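Local atomic coordinates of 3,4-dihydroxybenzoate decarboxylase (Enterobacter cloacae, PDB entry 5NY5), a protein that probably decarboxylates 3,4-dihydroxybenzoate to catechol as a prenylated-FMN-dependent enzyme of the UbiD family, and can run in reverse to carboxylate catechols at the para position. Residues G98-N103 with A237-Q242; A156-P159 with S163-D166; A186-E191 with Y231-V236; E246-V251 with E255-R260. All blocks are in the same frame, centred on the assembly; numbering follows the deposited sequence.

Contact 1: G98-N103 with A237-Q242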
loop_
_atom_site.group_PDB
_atom_site.type_symbol
_atom_site.label_atom_id
_atom_site.label_comp_id
_atom_site.label_asym_id
_atom_site.label_seq_id
_atom_site.Cartn_x
_atom_site.Cartn_y
_atom_site.Cartn_z
ATOM N N GLY A 98 -28.540 -8.585 28.975
ATOM C CA GLY A 98 -28.887 -9.441 27.852
ATOM C C GLY A 98 -29.620 -10.699 28.269
ATOM O O GLY A 98 -30.418 -11.241 27.499
ATOM N N GLN A 99 -29.363 -11.182 29.486
ATOM C CA GLN A 99 -30.128 -12.308 30.011
ATOM C C GLN A 99 -31.560 -11.895 30.319
ATOM O O GLN A 99 -32.500 -12.664 30.086
ATOM C CB GLN A 99 -29.442 -12.867 31.258
ATOM C CG GLN A 99 -30.217 -13.958 31.982
ATOM C CD GLN A 99 -30.151 -15.307 31.284
ATOM O OE1 GLN A 99 -29.626 -15.424 30.177
ATOM N NE2 GLN A 99 -30.681 -16.334 31.936
ATOM N N ALA A 100 -31.749 -10.677 30.833
ATOM C CA ALA A 100 -33.094 -10.211 31.147
ATOM C C ALA A 100 -33.883 -9.874 29.889
ATOM O O ALA A 100 -35.115 -9.966 29.891
ATOM C CB ALA A 100 -33.028 -8.998 32.075
ATOM N N VAL A 101 -33.197 -9.479 28.814
ATOM C CA VAL A 101 -33.881 -9.181 27.560
ATOM C C VAL A 101 -34.566 -10.423 27.013
ATOM O O VAL A 101 -35.644 -10.338 26.411
ATOM C CB VAL A 101 -32.885 -8.584 26.545
ATOM C CG1 VAL A 101 -33.528 -8.429 25.177
ATOM C CG2 VAL A 101 -32.376 -7.244 27.036
ATOM N N LYS A 102 -33.974 -11.598 27.230
ATOM C CA LYS A 102 -34.512 -12.829 26.669
ATOM C C LYS A 102 -35.710 -13.365 27.441
ATOM O O LYS A 102 -36.430 -14.221 26.917
ATOM C CB LYS A 102 -33.417 -13.894 26.609
ATOM C CG LYS A 102 -32.249 -13.511 25.716
ATOM C CD LYS A 102 -31.136 -14.543 25.771
ATOM C CE LYS A 102 -29.974 -14.136 24.881
ATOM N NZ LYS A 102 -29.465 -12.778 25.228
ATOM N N ASN A 103 -35.940 -12.894 28.663
ATOM C CA ASN A 103 -37.074 -13.332 29.478
ATOM C C ASN A 103 -37.770 -12.120 30.084
ATOM O O ASN A 103 -37.789 -11.943 31.305
ATOM C CB ASN A 103 -36.612 -14.297 30.568
ATOM C CG ASN A 103 -35.820 -15.464 30.018
ATOM O OD1 ASN A 103 -36.350 -16.557 29.832
ATOM N ND2 ASN A 103 -34.539 -15.237 29.756
ATOM N N ALA A 237 -36.857 -4.005 32.024
ATOM C CA ALA A 237 -36.866 -3.481 33.387
ATOM C C ALA A 237 -37.684 -4.368 34.315
ATOM O O ALA A 237 -37.265 -4.649 35.444
ATOM C CB ALA A 237 -37.409 -2.054 33.397
ATOM N N GLY A 238 -38.853 -4.820 33.855
ATOM C CA GLY A 238 -39.643 -5.738 34.658
ATOM C C GLY A 238 -38.900 -7.021 34.973
ATOM O O GLY A 238 -39.010 -7.560 36.076
ATOM N N ALA A 239 -38.127 -7.524 34.010
ATOM C CA ALA A 239 -37.332 -8.721 34.260
ATOM C C ALA A 239 -36.165 -8.423 35.193
ATOM O O ALA A 239 -35.807 -9.256 36.033
ATOM C CB ALA A 239 -36.830 -9.302 32.942
ATOM N N LEU A 240 -35.564 -7.239 35.061
ATOM C CA LEU A 240 -34.440 -6.878 35.918
ATOM C C LEU A 240 -34.865 -6.696 37.369
ATOM O O LEU A 240 -34.047 -6.885 38.277
ATOM C CB LEU A 240 -33.778 -5.605 35.396
ATOM C CG LEU A 240 -32.914 -5.761 34.145
ATOM C CD1 LEU A 240 -32.818 -4.445 33.401
ATOM C CD2 LEU A 240 -31.530 -6.262 34.522
ATOM N N ARG A 241 -36.126 -6.335 37.613
ATOM C CA ARG A 241 -36.631 -6.171 38.968
ATOM C C ARG A 241 -37.529 -7.309 39.425
ATOM O O ARG A 241 -37.935 -7.317 40.593
ATOM C CB ARG A 241 -37.408 -4.852 39.101
ATOM C CG ARG A 241 -36.636 -3.605 38.701
ATOM C CD ARG A 241 -35.336 -3.470 39.470
ATOM N NE ARG A 241 -34.702 -2.178 39.226
ATOM C CZ ARG A 241 -33.466 -1.868 39.602
ATOM N NH1 ARG A 241 -32.721 -2.761 40.237
ATOM N NH2 ARG A 241 -32.974 -0.667 39.339
ATOM N N GLN A 242 -37.850 -8.262 38.547
ATOM C CA GLN A 242 -38.810 -9.326 38.852
ATOM C C GLN A 242 -40.134 -8.739 39.332
ATOM O O GLN A 242 -40.817 -9.300 40.190
ATOM C CB GLN A 242 -38.239 -10.311 39.872
ATOM C CG GLN A 242 -37.162 -11.218 39.310
ATOM C CD GLN A 242 -37.673 -12.086 38.179
ATOM O OE1 GLN A 242 -37.456 -11.788 37.004
ATOM N NE2 GLN A 242 -38.353 -13.172 38.527
#

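Contact 2: A156-P159 with S163-D166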
loop_
_atom_site.group_PDB
_atom_site.type_symbol
_atom_site.label_atom_id
_atom_site.label_comp_id
_atom_site.label_asym_id
_atom_site.label_seq_id
_atom_site.Cartn_x
_atom_site.Cartn_y
_atom_site.Cartn_z
ATOM N N ALA A 156 -45.679 5.877 22.623
ATOM C CA ALA A 156 -46.547 6.211 21.503
ATOM C C ALA A 156 -47.153 4.933 20.945
ATOM O O ALA A 156 -46.625 3.835 21.140
ATOM C CB ALA A 156 -45.788 6.972 20.412
ATOM N N SER A 157 -48.274 5.092 20.243
ATOM C CA SER A 157 -48.982 3.968 19.651
ATOM C C SER A 157 -49.424 4.324 18.240
ATOM O O SER A 157 -49.635 5.495 17.914
ATOM C CB SER A 157 -50.199 3.559 20.489
ATOM O OG SER A 157 -49.797 2.979 21.716
ATOM N N ASP A 158 -49.559 3.293 17.411
ATOM C CA ASP A 158 -50.022 3.469 16.041
ATOM C C ASP A 158 -51.387 4.150 16.042
ATOM O O ASP A 158 -52.314 3.668 16.708
ATOM C CB ASP A 158 -50.101 2.111 15.342
ATOM C CG ASP A 158 -50.307 2.220 13.838
ATOM O OD1 ASP A 158 -51.065 3.099 13.379
ATOM O OD2 ASP A 158 -49.711 1.401 13.107
ATOM N N PRO A 159 -51.555 5.262 15.320
ATOM C CA PRO A 159 -52.873 5.911 15.262
ATOM C C PRO A 159 -53.931 5.081 14.554
ATOM O O PRO A 159 -55.115 5.434 14.624
ATOM C CB PRO A 159 -52.589 7.214 14.505
ATOM C CG PRO A 159 -51.378 6.911 13.688
ATOM C CD PRO A 159 -50.547 5.986 14.526
ATOM N N SER A 163 -52.724 -1.398 19.079
ATOM C CA SER A 163 -51.985 -2.534 19.619
ATOM C C SER A 163 -50.501 -2.493 19.274
ATOM O O SER A 163 -49.731 -3.283 19.831
ATOM C CB SER A 163 -52.593 -3.843 19.111
ATOM O OG SER A 163 -52.501 -3.936 17.699
ATOM N N LEU A 164 -50.086 -1.607 18.374
ATOM C CA LEU A 164 -48.688 -1.450 17.995
ATOM C C LEU A 164 -48.108 -0.258 18.745
ATOM O O LEU A 164 -48.534 0.881 18.528
ATOM C CB LEU A 164 -48.554 -1.256 16.486
ATOM C CG LEU A 164 -49.104 -2.394 15.627
ATOM C CD1 LEU A 164 -49.181 -1.975 14.168
ATOM C CD2 LEU A 164 -48.244 -3.637 15.787
ATOM N N THR A 165 -47.139 -0.521 19.617
ATOM C CA THR A 165 -46.582 0.493 20.497
ATOM C C THR A 165 -45.080 0.620 20.287
ATOM O O THR A 165 -44.418 -0.291 19.780
ATOM C CB THR A 165 -46.862 0.163 21.969
ATOM O OG1 THR A 165 -46.154 -1.027 22.336
ATOM C CG2 THR A 165 -48.349 -0.052 22.193
ATOM N N ASP A 166 -44.545 1.769 20.694
ATOM C CA ASP A 166 -43.113 2.023 20.624
ATOM C C ASP A 166 -42.717 2.929 21.777
ATOM O O ASP A 166 -43.329 3.983 21.978
ATOM C CB ASP A 166 -42.727 2.669 19.290
ATOM C CG ASP A 166 -41.228 2.819 19.130
ATOM O OD1 ASP A 166 -40.494 1.882 19.508
ATOM O OD2 ASP A 166 -40.785 3.875 18.629
#

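Contact 3: A186-E191 with Y231-V236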
loop_
_atom_site.group_PDB
_atom_site.type_symbol
_atom_site.label_atom_id
_atom_site.label_comp_id
_atom_site.label_asym_id
_atom_site.label_seq_id
_atom_site.Cartn_x
_atom_site.Cartn_y
_atom_site.Cartn_z
ATOM N N ALA A 186 -35.560 8.371 11.586
ATOM C CA ALA A 186 -36.289 7.736 10.499
ATOM C C ALA A 186 -36.193 6.219 10.607
ATOM O O ALA A 186 -35.175 5.667 11.033
ATOM C CB ALA A 186 -35.746 8.203 9.149
ATOM N N GLY A 187 -37.276 5.542 10.228
ATOM C CA GLY A 187 -37.320 4.098 10.243
ATOM C C GLY A 187 -37.780 3.473 11.542
ATOM O O GLY A 187 -37.974 2.252 11.585
ATOM N N ARG A 188 -37.956 4.256 12.602
ATOM C CA ARG A 188 -38.465 3.729 13.856
ATOM C C ARG A 188 -39.988 3.835 13.890
ATOM O O ARG A 188 -40.595 4.638 13.179
ATOM C CB ARG A 188 -37.851 4.468 15.046
ATOM C CG ARG A 188 -37.900 3.694 16.360
ATOM C CD ARG A 188 -36.512 3.241 16.794
ATOM N NE ARG A 188 -36.505 2.756 18.171
ATOM C CZ ARG A 188 -36.315 1.489 18.525
ATOM N NH1 ARG A 188 -36.102 0.564 17.600
ATOM N NH2 ARG A 188 -36.330 1.149 19.807
ATOM N N HIS A 189 -40.601 3.004 14.738
ATOM C CA HIS A 189 -42.054 2.861 14.725
ATOM C C HIS A 189 -42.756 4.178 15.032
ATOM O O HIS A 189 -43.755 4.518 14.388
ATOM C CB HIS A 189 -42.485 1.783 15.720
ATOM C CG HIS A 189 -42.051 0.401 15.342
ATOM N ND1 HIS A 189 -41.260 0.141 14.245
ATOM C CD2 HIS A 189 -42.304 -0.799 15.916
ATOM C CE1 HIS A 189 -41.041 -1.159 14.160
ATOM N NE2 HIS A 189 -41.663 -1.752 15.161
ATOM N N ILE A 190 -42.248 4.936 16.006
ATOM C CA ILE A 190 -42.912 6.180 16.384
ATOM C C ILE A 190 -42.860 7.188 15.242
ATOM O O ILE A 190 -43.765 8.019 15.096
ATOM C CB ILE A 190 -42.298 6.745 17.680
ATOM C CG1 ILE A 190 -43.051 7.999 18.132
ATOM C CG2 ILE A 190 -40.816 7.036 17.498
ATOM C CD1 ILE A 190 -42.500 8.624 19.388
ATOM N N GLU A 191 -41.823 7.129 14.406
ATOM C CA GLU A 191 -41.783 7.991 13.230
ATOM C C GLU A 191 -42.808 7.549 12.194
ATOM O O GLU A 191 -43.501 8.384 11.601
ATOM C CB GLU A 191 -40.378 8.001 12.631
ATOM C CG GLU A 191 -40.266 8.723 11.295
ATOM C CD GLU A 191 -40.461 10.226 11.405
ATOM O OE1 GLU A 191 -40.551 10.746 12.536
ATOM O OE2 GLU A 191 -40.524 10.894 10.352
ATOM N N TYR A 231 -45.598 -2.699 24.616
ATOM C CA TYR A 231 -44.607 -1.778 25.177
ATOM C C TYR A 231 -43.358 -2.551 25.599
ATOM O O TYR A 231 -42.875 -2.446 26.727
ATOM C CB TYR A 231 -45.188 -0.985 26.350
ATOM C CG TYR A 231 -46.407 -0.152 26.015
ATOM C CD1 TYR A 231 -46.275 1.129 25.494
ATOM C CD2 TYR A 231 -47.689 -0.640 26.235
ATOM C CE1 TYR A 231 -47.385 1.894 25.192
ATOM C CE2 TYR A 231 -48.803 0.119 25.936
ATOM C CZ TYR A 231 -48.646 1.384 25.416
ATOM O OH TYR A 231 -49.751 2.144 25.118
ATOM N N ASN A 232 -42.837 -3.345 24.660
ATOM C CA ASN A 232 -41.953 -4.454 25.004
ATOM C C ASN A 232 -40.605 -4.009 25.553
ATOM O O ASN A 232 -39.970 -4.779 26.283
ATOM C CB ASN A 232 -41.752 -5.346 23.782
ATOM C CG ASN A 232 -43.061 -5.894 23.243
ATOM O OD1 ASN A 232 -43.711 -5.272 22.402
ATOM N ND2 ASN A 232 -43.456 -7.064 23.731
ATOM N N GLU A 233 -40.144 -2.800 25.228
ATOM C CA GLU A 233 -38.878 -2.344 25.787
ATOM C C GLU A 233 -38.943 -2.207 27.300
ATOM O O GLU A 233 -37.897 -2.214 27.958
ATOM C CB GLU A 233 -38.458 -1.019 25.153
ATOM C CG GLU A 233 -38.081 -1.120 23.685
ATOM C CD GLU A 233 -39.275 -0.990 22.763
ATOM O OE1 GLU A 233 -39.307 -0.029 21.966
ATOM O OE2 GLU A 233 -40.184 -1.842 22.841
ATOM N N LEU A 234 -40.146 -2.091 27.864
ATOM C CA LEU A 234 -40.315 -2.077 29.309
ATOM C C LEU A 234 -40.184 -3.461 29.924
ATOM O O LEU A 234 -40.017 -3.569 31.144
ATOM C CB LEU A 234 -41.674 -1.481 29.673
ATOM C CG LEU A 234 -41.925 -0.040 29.231
ATOM C CD1 LEU A 234 -43.329 0.397 29.599
ATOM C CD2 LEU A 234 -40.902 0.891 29.850
ATOM N N GLY A 235 -40.261 -4.518 29.113
ATOM C CA GLY A 235 -40.140 -5.865 29.636
ATOM C C GLY A 235 -38.780 -6.177 30.216
ATOM O O GLY A 235 -38.670 -7.061 31.073
ATOM N N VAL A 236 -37.741 -5.470 29.771
ATOM C CA VAL A 236 -36.407 -5.685 30.318
ATOM C C VAL A 236 -36.347 -5.210 31.763
ATOM O O VAL A 236 -35.855 -5.920 32.648
ATOM C CB VAL A 236 -35.352 -4.980 29.447
ATOM C CG1 VAL A 236 -33.951 -5.398 29.864
ATOM C CG2 VAL A 236 -35.592 -5.281 27.978
#

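Contact 4: E246-V251 with E255-R260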
loop_
_atom_site.group_PDB
_atom_site.type_symbol
_atom_site.label_atom_id
_atom_site.label_comp_id
_atom_site.label_asym_id
_atom_site.label_seq_id
_atom_site.Cartn_x
_atom_site.Cartn_y
_atom_site.Cartn_z
ATOM N N GLU A 246 -45.308 -0.516 36.005
ATOM C CA GLU A 246 -46.695 -0.085 36.100
ATOM C C GLU A 246 -46.963 1.087 35.165
ATOM O O GLU A 246 -46.165 2.023 35.074
ATOM C CB GLU A 246 -47.037 0.296 37.542
ATOM C CG GLU A 246 -47.048 -0.889 38.495
ATOM C CD GLU A 246 -47.059 -0.475 39.953
ATOM O OE1 GLU A 246 -46.727 -1.319 40.811
ATOM O OE2 GLU A 246 -47.397 0.691 40.243
ATOM N N LEU A 247 -48.095 1.023 34.469
ATOM C CA LEU A 247 -48.511 2.053 33.531
ATOM C C LEU A 247 -49.836 2.654 33.976
ATOM O O LEU A 247 -50.660 1.984 34.605
ATOM C CB LEU A 247 -48.646 1.490 32.113
ATOM C CG LEU A 247 -47.370 0.900 31.514
ATOM C CD1 LEU A 247 -47.646 0.253 30.170
ATOM C CD2 LEU A 247 -46.308 1.974 31.381
ATOM N N VAL A 248 -50.035 3.925 33.642
ATOM C CA VAL A 248 -51.244 4.655 34.000
ATOM C C VAL A 248 -51.772 5.349 32.754
ATOM O O VAL A 248 -50.997 5.886 31.957
ATOM C CB VAL A 248 -50.980 5.672 35.133
ATOM C CG1 VAL A 248 -49.798 6.564 34.790
ATOM C CG2 VAL A 248 -52.221 6.510 35.411
ATOM N N GLN A 249 -53.091 5.321 32.577
ATOM C CA GLN A 249 -53.703 6.002 31.447
ATOM C C GLN A 249 -53.422 7.497 31.518
ATOM O O GLN A 249 -53.362 8.083 32.602
ATOM C CB GLN A 249 -55.210 5.745 31.429
ATOM C CG GLN A 249 -55.943 6.402 30.274
ATOM C CD GLN A 249 -55.473 5.899 28.928
ATOM O OE1 GLN A 249 -55.083 4.740 28.787
ATOM N NE2 GLN A 249 -55.501 6.771 27.928
ATOM N N GLY A 250 -53.233 8.110 30.353
ATOM C CA GLY A 250 -52.988 9.536 30.308
ATOM C C GLY A 250 -54.174 10.337 30.801
ATOM O O GLY A 250 -55.309 9.862 30.868
ATOM N N VAL A 251 -53.892 11.584 31.158
ATOM C CA VAL A 251 -54.899 12.489 31.692
ATOM C C VAL A 251 -55.461 13.404 30.612
ATOM O O VAL A 251 -56.663 13.674 30.590
ATOM C CB VAL A 251 -54.303 13.298 32.865
ATOM C CG1 VAL A 251 -55.074 14.578 33.089
ATOM C CG2 VAL A 251 -54.298 12.458 34.133
ATOM N N GLU A 255 -52.731 8.195 25.416
ATOM C CA GLU A 255 -51.541 7.372 25.587
ATOM C C GLU A 255 -51.292 7.184 27.076
ATOM O O GLU A 255 -51.659 8.038 27.886
ATOM C CB GLU A 255 -50.316 8.005 24.915
ATOM C CG GLU A 255 -49.118 7.080 24.787
ATOM C CD GLU A 255 -49.456 5.780 24.087
ATOM O OE1 GLU A 255 -49.564 4.742 24.773
ATOM O OE2 GLU A 255 -49.625 5.796 22.850
ATOM N N LYS A 256 -50.673 6.060 27.422
ATOM C CA LYS A 256 -50.339 5.760 28.805
ATOM C C LYS A 256 -48.994 6.376 29.177
ATOM O O LYS A 256 -48.213 6.788 28.317
ATOM C CB LYS A 256 -50.310 4.249 29.035
ATOM C CG LYS A 256 -51.661 3.578 28.866
ATOM C CD LYS A 256 -51.572 2.388 27.929
ATOM C CE LYS A 256 -52.953 1.847 27.596
ATOM N NZ LYS A 256 -52.907 0.874 26.466
ATOM N N ALA A 257 -48.732 6.437 30.481
ATOM C CA ALA A 257 -47.501 7.005 31.009
ATOM C C ALA A 257 -46.939 6.099 32.094
ATOM O O ALA A 257 -47.632 5.233 32.631
ATOM C CB ALA A 257 -47.722 8.417 31.570
ATOM N N ILE A 258 -45.661 6.308 32.408
ATOM C CA ILE A 258 -45.010 5.544 33.467
ATOM C C ILE A 258 -45.590 5.976 34.807
ATOM O O ILE A 258 -45.478 7.143 35.200
ATOM C CB ILE A 258 -43.489 5.737 33.430
ATOM C CG1 ILE A 258 -42.922 5.243 32.098
ATOM C CG2 ILE A 258 -42.830 5.011 34.592
ATOM C CD1 ILE A 258 -43.137 3.771 31.852
ATOM N N ALA A 259 -46.214 5.031 35.514
ATOM C CA ALA A 259 -46.918 5.369 36.746
ATOM C C ALA A 259 -45.958 5.841 37.831
ATOM O O ALA A 259 -46.277 6.765 38.588
ATOM C CB ALA A 259 -47.729 4.170 37.232
ATOM N N ARG A 260 -44.783 5.224 37.922
ATOM C CA ARG A 260 -43.809 5.544 38.958
ATOM C C ARG A 260 -42.866 6.671 38.559
ATOM O O ARG A 260 -41.896 6.932 39.275
ATOM C CB ARG A 260 -42.997 4.298 39.318
ATOM C CG ARG A 260 -43.838 3.123 39.781
ATOM C CD ARG A 260 -44.441 3.378 41.142
ATOM N NE ARG A 260 -43.448 3.251 42.203
ATOM C CZ ARG A 260 -43.680 3.546 43.475
ATOM N NH1 ARG A 260 -44.872 3.989 43.846
ATOM N NH2 ARG A 260 -42.720 3.400 44.378
HETATM O O HOH W 1 -44.485 2.662 36.725
#

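Contact 1: G98-N103 with A237-Q242
L240 is brought onto A100 by its first torsion, which sets CG beside the backbone N and away from the carbonyl carbon (chi1 -75°). L240 CG then lies 3.8 Å from A100 CB. The CD2 methyl of L240 sits 4.0 Å from the same carbon. The CB atoms of A100 and A239 point at the opposing segment, and A100 CB meets A239 CB at 3.9 Å. The two backbones come close here, with the CA atoms of A100 and A239 5.5 Å apart. The A239 methyl also faces two carbonyl oxygens of the segment 98-103. A239 CB is 3.3 Å from N103 O and 3.6 Å from A100 O.

Side chains from the same segment bind back to its backbone. N103 ND2 donates to Q99 O at 3.3 Å, with the oxygen in the plane of the N103 amide. K102 NZ reaches G98 O at 2.9 Å from above the carbonyl plane. On the other side, helix 234-241 stops in a Schellman motif with Q242 at the C-prime position. L240 also touches A215 of helix 214-219, and V101 packs on F222, a prenylated-FMN-binding residue. The contact joins the UbiD N-terminal family region to the Rift-related one. Its chemistry is that of aliphatic carbons against aliphatic carbons and carbonyl oxygens, so the pairing is nonpolar and not strongly directional.

Contact 2: A156-P159 with S163-D166
A156 and D166 are joined by two backbone hydrogen bonds. A156 N donates to D166 O at 3.1 Å, rather bent, with an N-H...O angle of 135°. D166 N returns a straighter bond to A156 O at 3.0 Å. A third bond, D158 N to L164 O at 2.8 Å, continues the pairing past the end of the strands. It is close to linear at 165°. Weaker CA-H...O contacts fill the gaps: T165 CA lies 3.4 Å from A156 O, and S157 CA lies 3.3 Å from L164 O.

These bonds tie the neighbouring ends of strands 148-157 and 165-174, which form a beta hairpin in the antiparallel sheet of the Rift-related region. Here A156 and D166 are a hydrogen-bonded pair, S157 and T165 a non-hydrogen-bonded one, with side chains on the other face.

Among the side chains, S157 OG rests on the CG2 methyl of T165 at 3.4 Å. The hydroxyls themselves bond elsewhere, S157 OG with E255 and T165 OG1 with Y231. D158 and L164 run side by side in the same direction. D158 CG is turned away from its backbone N (chi1 -169°), and D158 OD2 comes 3.6 Å from the CD1 methyl of L164. The charge of D158 is met by a salt bridge to K196, and its other oxygen binds E160 N. D166 extends from the A156 face of the hairpin. It is a manganese-binding residue, although no metal is bound to this chain in the model.

Contact 3: A186-E191 with Y231-V236
R188 and E233 approach from opposite directions, and their flat ends do not line up. The guanidinium and carboxylate planes stand 71° apart. The nearest atoms, R188 NH2 and E233 OE1, are 3.9 Å from each other. The carboxylate oxygen lies well out of the guanidinium plane, so no N-H points at it. This is a long salt bridge of charge alone.

Both chains bend to reach this position. R188 runs its CG beside the carbonyl carbon (chi1 -159°), then kinks at chi2. E233 is folded at chi2 (87°), which swings its carboxylate toward R188.

Backbone features set where the two side chains start. R188 is the N-cap residue of helix 189-199, after G187 with its positive phi. The second residue of that helix, I190, gives its N-H to D166 OD2. E233 sits inside a type I turn from Y231 to L234, closed by L234 N to Y231 O at 3.0 Å. R188 also makes a long, weak ion pair with E223.

R188 binds prenylated FMN, E233 binds manganese, and H189 binds both; neither ligand is bound to this chain in the model. E233 OE1 lies close to D166 OD1; D166 is another manganese-binding residue. A bound manganese ion would be expected to balance these gathered negative charges. In its absence, the positive charge of R188 may offset part of them, through space rather than by a directed bond.

Contact 4: E246-V251 with E255-R260
V248 and A257 form the centre of the contact. V248 N donates to A257 O at 2.9 Å, in the carbonyl plane. A257 N returns a bond to V248 O at 2.8 Å. Further on, A259 N reaches E246 O at 3.0 Å from above the carbonyl plane.

The side chains fill in around these bonds. The CG1 methyl of V248 is set between its backbone N and carbonyl carbon (chi1 52°), which places V248 CG1 over the second strand, 3.3 Å from A257 O and 3.7 Å from A259 CA. Elsewhere along the strands, L247 CD2 meets I258 CD1 at 3.7 Å, the two chains crossing at a slant. Q249 OE1 lies against the aliphatic part of K256, 3.6 Å from K256 CG. E246 and R260 run alongside each other, but their charged ends stay apart. R260 makes its salt bridge to D7.

A second shell holds the hairpin in place. E255 OE1 accepts the N-H of K256 at 3.2 Å and also bonds with Y231 OH. N209 OD1 accepts the N-H of I258, and the hydroxyl of T207 bonds with K256 O. L234 of helix 234-241 packs on both L247 and I258, while L247 pairs through its backbone with strand 108-110. The arrangement is a short antiparallel beta hairpin, and its strands 246-249 and 256-258 complete a small mixed sheet with strand 108-110.

Contact 1 closes a long loop of chain, and contacts 2 and 3 are nested inside it, one after the other. Contact 4 follows. Contacts 1 and 3 share helix 234-241, which leads into strand 246-249 of contact 4. Contacts 2 and 3 are the nearest pair, with centres about 9 Å apart. Between them they hold the manganese-binding residues D166, H189 and E233. Contact 4 has its centre about 14 Å from that of contact 2 and about 16 Å from that of contact 3, and touches both. Contact 1 lies about 22 Å from contact 2, centre to centre. It is set away from the metal-binding residues, farther along the chain than E233 on its helix 234-241 side.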